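Side-chain contacts in putative transcriptional regulator, sugar-binding family (Arthrobacter aurescens, PDB 3NZE), which probably acts as a SorC-family transcriptional regulator that binds DNA and, through the sugar-binding domain described here, a carbohydrate effector: residues P5-T8 and G9-E13; S14-R17 and N18-V22; T67-A70 and V71-L75; G98-Y101 and A102-M106; A129-K132 and T133-N137. All coordinates share one frame; numbering follows the deposited sequence.

Interaction 1: P5-T8 and G9-E13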
loop_
_atom_site.group_PDB
_atom_site.type_symbol
_atom_site.label_atom_id
_atom_site.label_comp_id
_atom_site.label_asym_id
_atom_site.label_seq_id
_atom_site.Cartn_x
_atom_site.Cartn_y
_atom_site.Cartn_z
ATOM N N PRO A 5 -18.727 -21.453 -5.212
ATOM C CA PRO A 5 -19.034 -20.240 -4.444
ATOM C C PRO A 5 -19.189 -20.547 -2.957
ATOM O O PRO A 5 -19.446 -19.647 -2.157
ATOM C CB PRO A 5 -20.389 -19.797 -5.002
ATOM C CG PRO A 5 -20.650 -20.654 -6.188
ATOM C CD PRO A 5 -19.892 -21.913 -5.980
ATOM N N PHE A 6 -19.045 -21.816 -2.598
ATOM C CA PHE A 6 -19.137 -22.230 -1.208
ATOM C C PHE A 6 -17.756 -22.516 -0.632
ATOM O O PHE A 6 -17.629 -22.992 0.499
ATOM C CB PHE A 6 -20.008 -23.479 -1.096
ATOM C CG PHE A 6 -21.357 -23.326 -1.741
ATOM C CD1 PHE A 6 -22.376 -22.650 -1.091
ATOM C CD2 PHE A 6 -21.603 -23.845 -2.996
ATOM C CE1 PHE A 6 -23.615 -22.501 -1.682
ATOM C CE2 PHE A 6 -22.840 -23.688 -3.594
ATOM C CZ PHE A 6 -23.844 -23.019 -2.933
ATOM N N ASP A 7 -16.719 -22.238 -1.414
ATOM C CA ASP A 7 -15.365 -22.552 -0.979
ATOM C C ASP A 7 -14.990 -21.799 0.289
ATOM O O ASP A 7 -15.343 -20.635 0.451
ATOM C CB ASP A 7 -14.365 -22.255 -2.088
ATOM C CG ASP A 7 -14.393 -23.299 -3.174
ATOM O OD1 ASP A 7 -15.026 -24.359 -2.967
ATOM O OD2 ASP A 7 -13.784 -23.063 -4.232
ATOM N N THR A 8 -14.275 -22.484 1.176
ATOM C CA THR A 8 -13.879 -21.931 2.460
ATOM C C THR A 8 -12.717 -20.976 2.272
ATOM O O THR A 8 -12.085 -20.954 1.209
ATOM C CB THR A 8 -13.399 -23.039 3.407
ATOM O OG1 THR A 8 -12.236 -23.665 2.845
ATOM C CG2 THR A 8 -14.488 -24.088 3.611
ATOM N N GLY A 9 -12.431 -20.197 3.314
ATOM C CA GLY A 9 -11.278 -19.314 3.310
ATOM C C GLY A 9 -10.000 -20.040 2.899
ATOM O O GLY A 9 -9.288 -19.591 2.000
ATOM N N PRO A 10 -9.694 -21.165 3.564
ATOM C CA PRO A 10 -8.493 -21.946 3.253
ATOM C C PRO A 10 -8.456 -22.437 1.811
ATOM O O PRO A 10 -7.373 -22.528 1.235
ATOM C CB PRO A 10 -8.586 -23.126 4.224
ATOM C CG PRO A 10 -9.350 -22.578 5.388
ATOM C CD PRO A 10 -10.365 -21.650 4.783
ATOM N N GLU A 11 -9.607 -22.760 1.233
ATOM C CA GLU A 11 -9.621 -23.217 -0.155
ATOM C C GLU A 11 -9.330 -22.045 -1.092
ATOM O O GLU A 11 -8.618 -22.183 -2.095
ATOM C CB GLU A 11 -10.952 -23.893 -0.507
ATOM C CG GLU A 11 -11.155 -25.246 0.178
ATOM C CD GLU A 11 -12.522 -25.853 -0.097
ATOM O OE1 GLU A 11 -13.542 -25.153 0.088
ATOM O OE2 GLU A 11 -12.576 -27.039 -0.488
ATOM N N LEU A 12 -9.867 -20.879 -0.751
ATOM C CA LEU A 12 -9.573 -19.670 -1.514
ATOM C C LEU A 12 -8.090 -19.301 -1.394
ATOM O O LEU A 12 -7.487 -18.832 -2.361
ATOM C CB LEU A 12 -10.468 -18.503 -1.067
ATOM C CG LEU A 12 -11.953 -18.694 -1.416
ATOM C CD1 LEU A 12 -12.838 -17.730 -0.625
ATOM C CD2 LEU A 12 -12.175 -18.522 -2.909
ATOM N N GLU A 13 -7.509 -19.510 -0.213
ATOM C CA GLU A 13 -6.090 -19.222 -0.020
ATOM C C GLU A 13 -5.279 -20.102 -0.954
ATOM O O GLU A 13 -4.354 -19.635 -1.620
ATOM C CB GLU A 13 -5.670 -19.443 1.433
ATOM C CG GLU A 13 -6.263 -18.397 2.361
ATOM C CD GLU A 13 -6.091 -18.710 3.834
ATOM O OE1 GLU A 13 -5.596 -19.809 4.173
ATOM O OE2 GLU A 13 -6.458 -17.847 4.661
#

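Interaction 2: S14-R17 and N18-V22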
loop_
_atom_site.group_PDB
_atom_site.type_symbol
_atom_site.label_atom_id
_atom_site.label_comp_id
_atom_site.label_asym_id
_atom_site.label_seq_id
_atom_site.Cartn_x
_atom_site.Cartn_y
_atom_site.Cartn_z
ATOM N N SER A 14 -5.637 -21.379 -1.009
ATOM C CA SER A 14 -4.921 -22.305 -1.865
ATOM C C SER A 14 -4.991 -21.871 -3.320
ATOM O O SER A 14 -3.982 -21.874 -4.035
ATOM C CB SER A 14 -5.491 -23.715 -1.726
ATOM O OG SER A 14 -4.751 -24.609 -2.531
ATOM N N GLN A 15 -6.187 -21.495 -3.766
ATOM C CA GLN A 15 -6.361 -21.083 -5.149
ATOM C C GLN A 15 -5.536 -19.852 -5.486
ATOM O O GLN A 15 -4.893 -19.802 -6.529
ATOM C CB GLN A 15 -7.846 -20.888 -5.476
ATOM C CG GLN A 15 -8.628 -22.194 -5.366
ATOM C CD GLN A 15 -10.131 -22.004 -5.293
ATOM O OE1 GLN A 15 -10.693 -21.116 -5.931
ATOM N NE2 GLN A 15 -10.794 -22.856 -4.516
ATOM N N ILE A 16 -5.562 -18.848 -4.607
ATOM C CA ILE A 16 -4.794 -17.631 -4.834
ATOM C C ILE A 16 -3.289 -17.898 -4.781
ATOM O O ILE A 16 -2.533 -17.383 -5.609
ATOM C CB ILE A 16 -5.202 -16.539 -3.826
ATOM C CG1 ILE A 16 -6.650 -16.121 -4.093
ATOM C CG2 ILE A 16 -4.250 -15.352 -3.893
ATOM C CD1 ILE A 16 -7.285 -15.298 -2.968
ATOM N N ARG A 17 -2.850 -18.699 -3.814
ATOM C CA ARG A 17 -1.436 -19.082 -3.726
ATOM C C ARG A 17 -0.958 -19.676 -5.047
ATOM O O ARG A 17 0.095 -19.310 -5.581
ATOM C CB ARG A 17 -1.226 -20.135 -2.634
ATOM C CG ARG A 17 -0.649 -19.620 -1.338
ATOM C CD ARG A 17 -0.001 -20.751 -0.557
ATOM N NE ARG A 17 -0.899 -21.887 -0.361
ATOM C CZ ARG A 17 -1.807 -21.974 0.611
ATOM N NH1 ARG A 17 -2.572 -23.052 0.717
ATOM N NH2 ARG A 17 -1.956 -20.984 1.479
ATOM N N ASN A 18 -1.735 -20.617 -5.566
ATOM C CA ASN A 18 -1.336 -21.333 -6.773
ATOM C C ASN A 18 -1.417 -20.488 -8.031
ATOM O O ASN A 18 -0.590 -20.617 -8.937
ATOM C CB ASN A 18 -2.147 -22.626 -6.929
ATOM C CG ASN A 18 -1.746 -23.678 -5.911
ATOM O OD1 ASN A 18 -0.607 -23.688 -5.448
ATOM N ND2 ASN A 18 -2.681 -24.550 -5.540
ATOM N N GLN A 19 -2.416 -19.620 -8.088
ATOM C CA GLN A 19 -2.641 -18.824 -9.284
ATOM C C GLN A 19 -1.779 -17.564 -9.316
ATOM O O GLN A 19 -1.370 -17.121 -10.389
ATOM C CB GLN A 19 -4.131 -18.476 -9.407
ATOM C CG GLN A 19 -4.502 -17.600 -10.591
ATOM C CD GLN A 19 -6.003 -17.344 -10.657
ATOM O OE1 GLN A 19 -6.792 -18.063 -10.039
ATOM N NE2 GLN A 19 -6.401 -16.318 -11.405
ATOM N N TYR A 20 -1.489 -16.986 -8.149
ATOM C CA TYR A 20 -0.778 -15.710 -8.110
ATOM C C TYR A 20 0.604 -15.769 -7.466
ATOM O O TYR A 20 1.334 -14.787 -7.496
ATOM C CB TYR A 20 -1.627 -14.617 -7.445
ATOM C CG TYR A 20 -2.847 -14.272 -8.266
ATOM C CD1 TYR A 20 -2.753 -13.401 -9.349
ATOM C CD2 TYR A 20 -4.082 -14.847 -7.984
ATOM C CE1 TYR A 20 -3.869 -13.087 -10.117
ATOM C CE2 TYR A 20 -5.202 -14.543 -8.748
ATOM C CZ TYR A 20 -5.085 -13.663 -9.814
ATOM O OH TYR A 20 -6.191 -13.357 -10.579
ATOM N N GLY A 21 0.957 -16.914 -6.887
ATOM C CA GLY A 21 2.294 -17.094 -6.349
ATOM C C GLY A 21 2.651 -16.137 -5.222
ATOM O O GLY A 21 3.781 -15.646 -5.142
ATOM N N VAL A 22 1.680 -15.861 -4.358
ATOM C CA VAL A 22 1.918 -15.099 -3.137
ATOM C C VAL A 22 1.379 -15.894 -1.961
ATOM O O VAL A 22 0.484 -16.721 -2.127
ATOM C CB VAL A 22 1.214 -13.734 -3.141
ATOM C CG1 VAL A 22 1.820 -12.836 -4.192
ATOM C CG2 VAL A 22 -0.292 -13.911 -3.349
HETATM O O HOH W 1 -0.030 -23.783 -2.752
#

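Interaction 3: T67-A70 and V71-L75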
loop_
_atom_site.group_PDB
_atom_site.type_symbol
_atom_site.label_atom_id
_atom_site.label_comp_id
_atom_site.label_asym_id
_atom_site.label_seq_id
_atom_site.Cartn_x
_atom_site.Cartn_y
_atom_site.Cartn_z
ATOM N N THR A 67 -6.229 2.285 4.241
ATOM C CA THR A 67 -6.045 0.901 4.645
ATOM C C THR A 67 -4.990 0.797 5.736
ATOM O O THR A 67 -5.205 0.165 6.760
ATOM C CB THR A 67 -5.680 0.012 3.454
ATOM O OG1 THR A 67 -6.759 0.055 2.512
ATOM C CG2 THR A 67 -5.466 -1.449 3.919
ATOM N N LEU A 68 -3.847 1.430 5.518
ATOM C CA LEU A 68 -2.772 1.349 6.494
ATOM C C LEU A 68 -3.137 2.013 7.827
ATOM O O LEU A 68 -2.643 1.620 8.888
ATOM C CB LEU A 68 -1.488 1.931 5.910
ATOM C CG LEU A 68 -0.471 0.857 5.528
ATOM C CD1 LEU A 68 0.012 0.196 6.818
ATOM C CD2 LEU A 68 -1.081 -0.179 4.579
ATOM N N SER A 69 -4.019 3.000 7.779
ATOM C CA SER A 69 -4.483 3.616 9.015
ATOM C C SER A 69 -5.203 2.564 9.853
ATOM O O SER A 69 -4.929 2.410 11.043
ATOM C CB SER A 69 -5.429 4.773 8.724
ATOM O OG SER A 69 -5.660 5.517 9.904
ATOM N N ALA A 70 -6.121 1.838 9.221
ATOM C CA ALA A 70 -6.844 0.770 9.916
ATOM C C ALA A 70 -5.878 -0.276 10.462
ATOM O O ALA A 70 -5.991 -0.699 11.613
ATOM C CB ALA A 70 -7.878 0.143 9.003
ATOM N N VAL A 71 -4.923 -0.700 9.639
ATOM C CA VAL A 71 -3.901 -1.632 10.087
ATOM C C VAL A 71 -3.163 -1.110 11.323
ATOM O O VAL A 71 -2.959 -1.845 12.296
ATOM C CB VAL A 71 -2.901 -1.915 8.956
ATOM C CG1 VAL A 71 -1.702 -2.732 9.451
ATOM C CG2 VAL A 71 -3.612 -2.617 7.809
ATOM N N SER A 72 -2.782 0.165 11.300
ATOM C CA SER A 72 -1.992 0.716 12.387
ATOM C C SER A 72 -2.747 0.693 13.710
ATOM O O SER A 72 -2.138 0.637 14.771
ATOM C CB SER A 72 -1.540 2.141 12.067
ATOM O OG SER A 72 -2.627 3.053 12.109
ATOM N N ARG A 73 -4.071 0.745 13.644
ATOM C CA ARG A 73 -4.881 0.718 14.857
ATOM C C ARG A 73 -4.936 -0.660 15.509
ATOM O O ARG A 73 -5.310 -0.780 16.674
ATOM C CB ARG A 73 -6.296 1.223 14.575
ATOM C CG ARG A 73 -6.354 2.696 14.242
ATOM C CD ARG A 73 -7.784 3.173 14.116
ATOM N NE ARG A 73 -7.845 4.530 13.589
ATOM C CZ ARG A 73 -7.748 5.629 14.331
ATOM N NH1 ARG A 73 -7.814 6.821 13.755
ATOM N NH2 ARG A 73 -7.584 5.538 15.645
ATOM N N HIS A 74 -4.549 -1.700 14.768
ATOM C CA HIS A 74 -4.668 -3.072 15.285
ATOM C C HIS A 74 -3.347 -3.756 15.628
ATOM O O HIS A 74 -3.320 -4.936 16.001
ATOM C CB HIS A 74 -5.482 -3.934 14.310
ATOM C CG HIS A 74 -6.889 -3.459 14.126
ATOM N ND1 HIS A 74 -7.874 -3.677 15.062
ATOM C CD2 HIS A 74 -7.474 -2.766 13.121
ATOM C CE1 HIS A 74 -9.005 -3.142 14.641
ATOM N NE2 HIS A 74 -8.792 -2.592 13.462
ATOM N N LEU A 75 -2.251 -3.017 15.510
ATOM C CA LEU A 75 -0.937 -3.560 15.817
ATOM C C LEU A 75 -0.832 -4.053 17.260
ATOM O O LEU A 75 -1.341 -3.416 18.181
ATOM C CB LEU A 75 0.134 -2.504 15.548
ATOM C CG LEU A 75 0.236 -2.013 14.096
ATOM C CD1 LEU A 75 1.341 -0.972 13.970
ATOM C CD2 LEU A 75 0.512 -3.180 13.160
#

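Interaction 4: G98-Y101 and A102-M106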
loop_
_atom_site.group_PDB
_atom_site.type_symbol
_atom_site.label_atom_id
_atom_site.label_comp_id
_atom_site.label_asym_id
_atom_site.label_seq_id
_atom_site.Cartn_x
_atom_site.Cartn_y
_atom_site.Cartn_z
ATOM N N GLY A 98 -4.143 15.344 5.309
ATOM C CA GLY A 98 -3.215 14.238 5.248
ATOM C C GLY A 98 -2.082 14.244 6.247
ATOM O O GLY A 98 -1.629 13.182 6.655
ATOM N N ILE A 99 -1.590 15.424 6.617
ATOM C CA ILE A 99 -0.362 15.454 7.405
ATOM C C ILE A 99 -0.555 14.836 8.789
ATOM O O ILE A 99 0.232 13.996 9.210
ATOM C CB ILE A 99 0.240 16.868 7.508
ATOM C CG1 ILE A 99 0.616 17.365 6.108
ATOM C CG2 ILE A 99 1.478 16.842 8.396
ATOM C CD1 ILE A 99 1.134 18.814 6.082
ATOM N N THR A 100 -1.602 15.252 9.488
ATOM C CA THR A 100 -1.894 14.713 10.808
ATOM C C THR A 100 -2.195 13.220 10.724
ATOM O O THR A 100 -1.698 12.424 11.518
ATOM C CB THR A 100 -3.087 15.438 11.443
ATOM O OG1 THR A 100 -2.775 16.836 11.573
ATOM C CG2 THR A 100 -3.409 14.845 12.810
ATOM N N TYR A 101 -2.996 12.855 9.733
ATOM C CA TYR A 101 -3.450 11.476 9.562
ATOM C C TYR A 101 -2.264 10.553 9.285
ATOM O O TYR A 101 -2.129 9.500 9.919
ATOM C CB TYR A 101 -4.452 11.448 8.415
ATOM C CG TYR A 101 -5.203 10.158 8.167
ATOM C CD1 TYR A 101 -6.334 9.841 8.903
ATOM C CD2 TYR A 101 -4.830 9.309 7.136
ATOM C CE1 TYR A 101 -7.049 8.675 8.650
ATOM C CE2 TYR A 101 -5.533 8.150 6.875
ATOM C CZ TYR A 101 -6.643 7.845 7.631
ATOM O OH TYR A 101 -7.350 6.694 7.373
ATOM N N ALA A 102 -1.401 10.946 8.351
ATOM C CA ALA A 102 -0.195 10.181 8.052
ATOM C C ALA A 102 0.725 10.103 9.271
ATOM O O ALA A 102 1.272 9.052 9.575
ATOM C CB ALA A 102 0.552 10.792 6.846
ATOM N N SER A 103 0.904 11.218 9.967
ATOM C CA SER A 103 1.731 11.212 11.168
ATOM C C SER A 103 1.212 10.242 12.234
ATOM O O SER A 103 1.998 9.558 12.891
ATOM C CB SER A 103 1.856 12.616 11.744
ATOM O OG SER A 103 2.566 12.587 12.969
ATOM N N ASP A 104 -0.105 10.191 12.410
ATOM C CA ASP A 104 -0.695 9.300 13.403
ATOM C C ASP A 104 -0.414 7.844 13.074
ATOM O O ASP A 104 -0.174 7.034 13.976
ATOM C CB ASP A 104 -2.202 9.543 13.543
ATOM C CG ASP A 104 -2.517 10.849 14.265
ATOM O OD1 ASP A 104 -1.583 11.437 14.841
ATOM O OD2 ASP A 104 -3.690 11.270 14.265
ATOM N N ILE A 105 -0.462 7.520 11.788
ATOM C CA ILE A 105 -0.157 6.163 11.327
ATOM C C ILE A 105 1.280 5.818 11.683
ATOM O O ILE A 105 1.548 4.785 12.311
ATOM C CB ILE A 105 -0.376 6.014 9.806
ATOM C CG1 ILE A 105 -1.863 6.141 9.476
ATOM C CG2 ILE A 105 0.158 4.670 9.300
ATOM C CD1 ILE A 105 -2.139 6.313 8.008
HETATM N N MSE A 106 2.208 6.697 11.311
HETATM C CA MSE A 106 3.613 6.438 11.613
HETATM C C MSE A 106 3.861 6.299 13.121
HETATM O O MSE A 106 4.587 5.401 13.558
HETATM C CB MSE A 106 4.537 7.476 10.956
HETATM C CG MSE A 106 4.308 7.666 9.465
HETATM SE SE MSE A 106 4.721 6.035 8.454
HETATM C CE MSE A 106 6.533 5.737 9.080
#

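Interaction 5: A129-K132 and T133-N137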
loop_
_atom_site.group_PDB
_atom_site.type_symbol
_atom_site.label_atom_id
_atom_site.label_comp_id
_atom_site.label_asym_id
_atom_site.label_seq_id
_atom_site.Cartn_x
_atom_site.Cartn_y
_atom_site.Cartn_z
ATOM N N ALA A 129 5.701 17.831 -12.616
ATOM C CA ALA A 129 6.874 16.970 -12.602
ATOM C C ALA A 129 8.142 17.749 -12.276
ATOM O O ALA A 129 9.045 17.215 -11.633
ATOM C CB ALA A 129 7.017 16.229 -13.932
ATOM N N SER A 130 8.209 19.008 -12.712
ATOM C CA SER A 130 9.382 19.828 -12.438
ATOM C C SER A 130 9.570 20.066 -10.935
ATOM O O SER A 130 10.697 20.256 -10.472
ATOM C CB SER A 130 9.335 21.159 -13.207
ATOM O OG SER A 130 8.187 21.925 -12.870
ATOM N N THR A 131 8.477 20.052 -10.175
ATOM C CA THR A 131 8.600 20.183 -8.725
ATOM C C THR A 131 9.239 18.929 -8.132
ATOM O O THR A 131 10.091 19.020 -7.249
ATOM C CB THR A 131 7.254 20.461 -8.029
ATOM O OG1 THR A 131 6.580 21.521 -8.718
ATOM C CG2 THR A 131 7.489 20.860 -6.573
ATOM N N LYS A 132 8.828 17.758 -8.609
ATOM C CA LYS A 132 9.432 16.526 -8.123
ATOM C C LYS A 132 10.926 16.521 -8.387
ATOM O O LYS A 132 11.713 16.227 -7.490
ATOM C CB LYS A 132 8.808 15.285 -8.752
ATOM C CG LYS A 132 9.453 14.014 -8.201
ATOM C CD LYS A 132 8.965 12.760 -8.873
ATOM C CE LYS A 132 9.629 11.543 -8.249
ATOM N NZ LYS A 132 9.094 10.287 -8.822
ATOM N N THR A 133 11.307 16.845 -9.624
ATOM C CA THR A 133 12.707 16.929 -10.008
ATOM C C THR A 133 13.492 17.804 -9.039
ATOM O O THR A 133 14.550 17.405 -8.537
ATOM C CB THR A 133 12.851 17.479 -11.441
ATOM O OG1 THR A 133 12.218 16.576 -12.356
ATOM C CG2 THR A 133 14.319 17.635 -11.818
ATOM N N ALA A 134 12.965 18.995 -8.774
ATOM C CA ALA A 134 13.610 19.916 -7.842
ATOM C C ALA A 134 13.738 19.317 -6.434
ATOM O O ALA A 134 14.823 19.299 -5.857
ATOM C CB ALA A 134 12.864 21.242 -7.801
HETATM N N MSE A 135 12.633 18.815 -5.886
HETATM C CA MSE A 135 12.644 18.239 -4.546
HETATM C C MSE A 135 13.565 17.029 -4.383
HETATM O O MSE A 135 14.111 16.800 -3.300
HETATM C CB MSE A 135 11.224 17.879 -4.104
HETATM C CG MSE A 135 10.423 19.092 -3.672
HETATM SE SE MSE A 135 10.963 19.785 -1.917
HETATM C CE MSE A 135 9.974 18.476 -0.856
ATOM N N TRP A 136 13.736 16.251 -5.447
ATOM C CA TRP A 136 14.591 15.074 -5.374
ATOM C C TRP A 136 16.079 15.443 -5.364
ATOM O O TRP A 136 16.944 14.574 -5.248
ATOM C CB TRP A 136 14.246 14.077 -6.500
ATOM C CG TRP A 136 13.321 12.958 -6.060
ATOM C CD1 TRP A 136 13.485 11.626 -6.301
ATOM C CD2 TRP A 136 12.115 13.074 -5.276
ATOM N NE1 TRP A 136 12.458 10.908 -5.740
ATOM C CE2 TRP A 136 11.608 11.771 -5.098
ATOM C CE3 TRP A 136 11.418 14.151 -4.711
ATOM C CZ2 TRP A 136 10.433 11.512 -4.391
ATOM C CZ3 TRP A 136 10.247 13.896 -4.004
ATOM C CH2 TRP A 136 9.770 12.581 -3.842
ATOM N N ASN A 137 16.359 16.738 -5.485
ATOM C CA ASN A 137 17.716 17.263 -5.376
ATOM C C ASN A 137 17.976 17.913 -4.022
ATOM O O ASN A 137 19.021 18.533 -3.803
ATOM C CB ASN A 137 17.971 18.285 -6.473
ATOM C CG ASN A 137 19.082 17.866 -7.393
ATOM O OD1 ASN A 137 18.843 17.230 -8.420
ATOM N ND2 ASN A 137 20.314 18.199 -7.021
#

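Interaction 1: P5-T8 and G9-E13
Thr8 and Glu11 face each other across the first turn of helix 9-20 and form a capping box. Thr8 holds the N-cap position, and its OG1 accepts from Glu11 N at 3.2 Å. In return the Glu11 side chain folds back over the start of the helix, and its OE1 takes the backbone N-H of Thr8 at 3.0 Å, a nearly straight bond (167°) to the anti lone pair, away from OE2. Each residue's side chain thus accepts the other's backbone N-H. One torsion explains the fit: Thr8 OG1 stands between its own N and carbonyl carbon (chi1 63°), which turns the hydroxyl toward the helix. The two side chains run obliquely to one another, and Glu11 CG rests 3.3 Å from Thr8 OG1. Pro10 closes another flank of the hydroxyl, with CD 3.4 Å from Thr8 OG1. Behind the cap, Leu12 N reaches Thr8 O at 3.0 Å, the first regular helical bond, and the Leu12 side chain bends back along the same carbonyl.

Asp7 meets Glu11 nearly at right angles, the carboxylate planes 63° apart. Asp7 OD1 and Glu11 OE1 approach to 3.5 Å, a closeness of like charges probably eased by the Thr8 N-H on Glu11 OE1 and by Ser4 N and Gln15 NE2, which donate to Asp7 OD2. The cap thus opens the N-terminal helix at the edge of the domain: Leu12 packs on Val26 of strand 23-27, Glu13 OE2 accepts from Val26 N, and Arg259 of helix 255-261 binds Asp7 O.

Interaction 2: S14-R17 and N18-V22
The backbone from Ser14 to Tyr20 is the second half of helix 9-20, with Asn18, Gln19 and Tyr20 each donating to the carbonyl four residues earlier; Tyr20 N to Ile16 O measures 2.8 Å. The last such bond, Gly21 N to Arg17 O at 2.9 Å, comes from above the carbonyl plane, as the chain leaves the helix with positive phi at Gly21. It then turns back, so that Val22 O lies 3.2 Å from Arg17 CG and also receives a CA-H...O contact from Arg17 CA.

On the inner side Ile16 CG2 touches two residues, Tyr20 CD2 at 4.1 Å and Val22 CG2 at 4.2 Å. With CG anti to the carbonyl carbon (chi1 -67°), the Tyr20 ring leans back obliquely along Ile16, and Gln19 CG lies over one of its faces toward the rim. On the outer side a water accepts from Arg17 NE, in the guanidinium plane, and donates to Asn18 OD1 at 2.8 Å.

Ile16 packs on Ala258 and Leu261 of helix 255-261, Tyr20 OH bonds to Leu261 O, and Tyr20 and Val22 both touch Leu243 of helix 236-244, just before the chain enters strand 23-27.

Interaction 3: T67-A70 and V71-L75
Ser72 and Ser69 make the tight part of this contact. Ser72 OG donates to Ser69 O at 2.6 Å, turned back onto the preceding helical turn because it stands between its own N and carbonyl carbon (chi1 71°). The donor approaches well off the C=O direction (124°), while Arg73 N reaches the same oxygen at 3.2 Å from further along it, so one carbonyl serves two donors. His74 is also close, its CD2 within 3.0 Å of Ala70 O and its ring set obliquely to that oxygen, anchored by a hydrogen bond from NE2 to Asp40 OD1 of helix 35-50. Elsewhere on the helix Leu68 and Val71 run alongside each other, Leu68 CD1 meeting Val71 CB at 4.2 Å. Val71 CG2, for its part, sits 3.4 Å from the carbonyl oxygen Thr67 O.

The loose, solvent side belongs to Arg73. Its N adds a weak bond to Ala70 O, and in the conformer described, one of two, the extended chain runs out at the exposed side after its CG passes Ser69 O at 3.5 Å.

Helix 66-73 is the crossover of the beta-alpha-beta unit between parallel strands 59-62 and 84-87. Ala70 packs on Leu39 and Ala43, and Val71 on Ile50, all of helix 35-50; toward helix 99-113, Ser69 meets Tyr101 and Ile105, and Ser72 OG bonds to Arg108.

Interaction 4: G98-Y101 and A102-M106
Tyr101 overlaps Ile105 one turn further along helix 99-113: its ring atom CE2 lies 4.0 Å from Ile105 CD1, the two side chains running obliquely past each other. With CG anti to the backbone N (chi1 -172°), the Tyr101 ring is sent straight out from the helix flank, and Ile105 comes to it from the next turn, its CG1 passing within 3.4 Å of Tyr101 O. An alanine here is likely to leave Ile105 CD1 without its aromatic neighbour.

On another flank Thr100 and Asp104 stand next to each other, with Thr100 CG2 3.9 Å from Asp104 OD2. Regular backbone bonds carry both pairs, Asp104 N to Thr100 O at 2.9 Å and Ile105 N to Tyr101 O at 3.2 Å. The first turn starts at Gly98, the N-cap residue, whose O accepts from Ala102 N at 2.8 Å; Ala102 CB sits close by that oxygen.

This helix links strands 84-87 and 116-118 in a beta-alpha-beta unit. Tyr101 packs on Trp64 and on Ala66 of helix 66-73, Ile105 on Ser72 of that same helix, while selenomethionine Met106 turns to Val85 and Gln87 of strand 84-87.

Interaction 5: A129-K132 and T133-N137
Lys132 brings CE over one face of the Trp136 indole, offset toward the rim. This CE stands 4.0 Å from the centroid of the five-membered ring, 21° off the ring normal, a CH-pi contact, and its nearest ring atom is Trp136 CE2 at 3.7 Å. Nearer the backbone, Lys132 CG approaches Trp136 CE3 at 4.0 Å. Full extension of the lysine, with CG opposite the backbone N (chi1 -179°), carries CE to the ring, which the chain crosses obliquely.

What sets the pair is the helix: Trp136 N donates to Lys132 O at 2.9 Å, one turn apart, and Met135 CB lies at the ring edge in its plane. Next to it, Met135 N bonds to Thr131 O at 2.9 Å, and Thr133 OG1 adds a weak bond to Ala129 O beside the stronger one from Thr133 N. Further out, Trp136 packs on Val141 and Leu145 of helix 139-149, and Lys132 touches Phe126.

Replacing Trp136 with a serine would probably leave Lys132 CE without the ring face beneath it and let the chain end move more freely. Chemically, the indole shelters the CE methylene, while the amino group NZ extends past the ring toward Ser212 O, which it holds only weakly.

Two pairs are coupled and the fifth contact stands apart. Interactions 1 and 2 cap and continue helix 9-20, centres about 12 Å apart, joined where Asp7 OD2 meets Gln15 NE2 at 3.0 Å, probably a hydrogen bond. Interactions 3 and 4 lie on adjoining crossover helices, also about 12 Å between centres, and pack directly, Ser69 CA to Ile105 CG1 at 3.7 Å. Interaction 5 is about 11 Å from interaction 4 at nearest atoms and about 47 Å from interaction 1 between centres. Interaction 4 is the contact nearest the calcium ligands Thr96 and Glu118, seen in crystals of this protein: Ile99 and Thr96 side chains are about 8 Å apart, those of Ser103 and Glu118 about 12 Å; this chain carries no calcium.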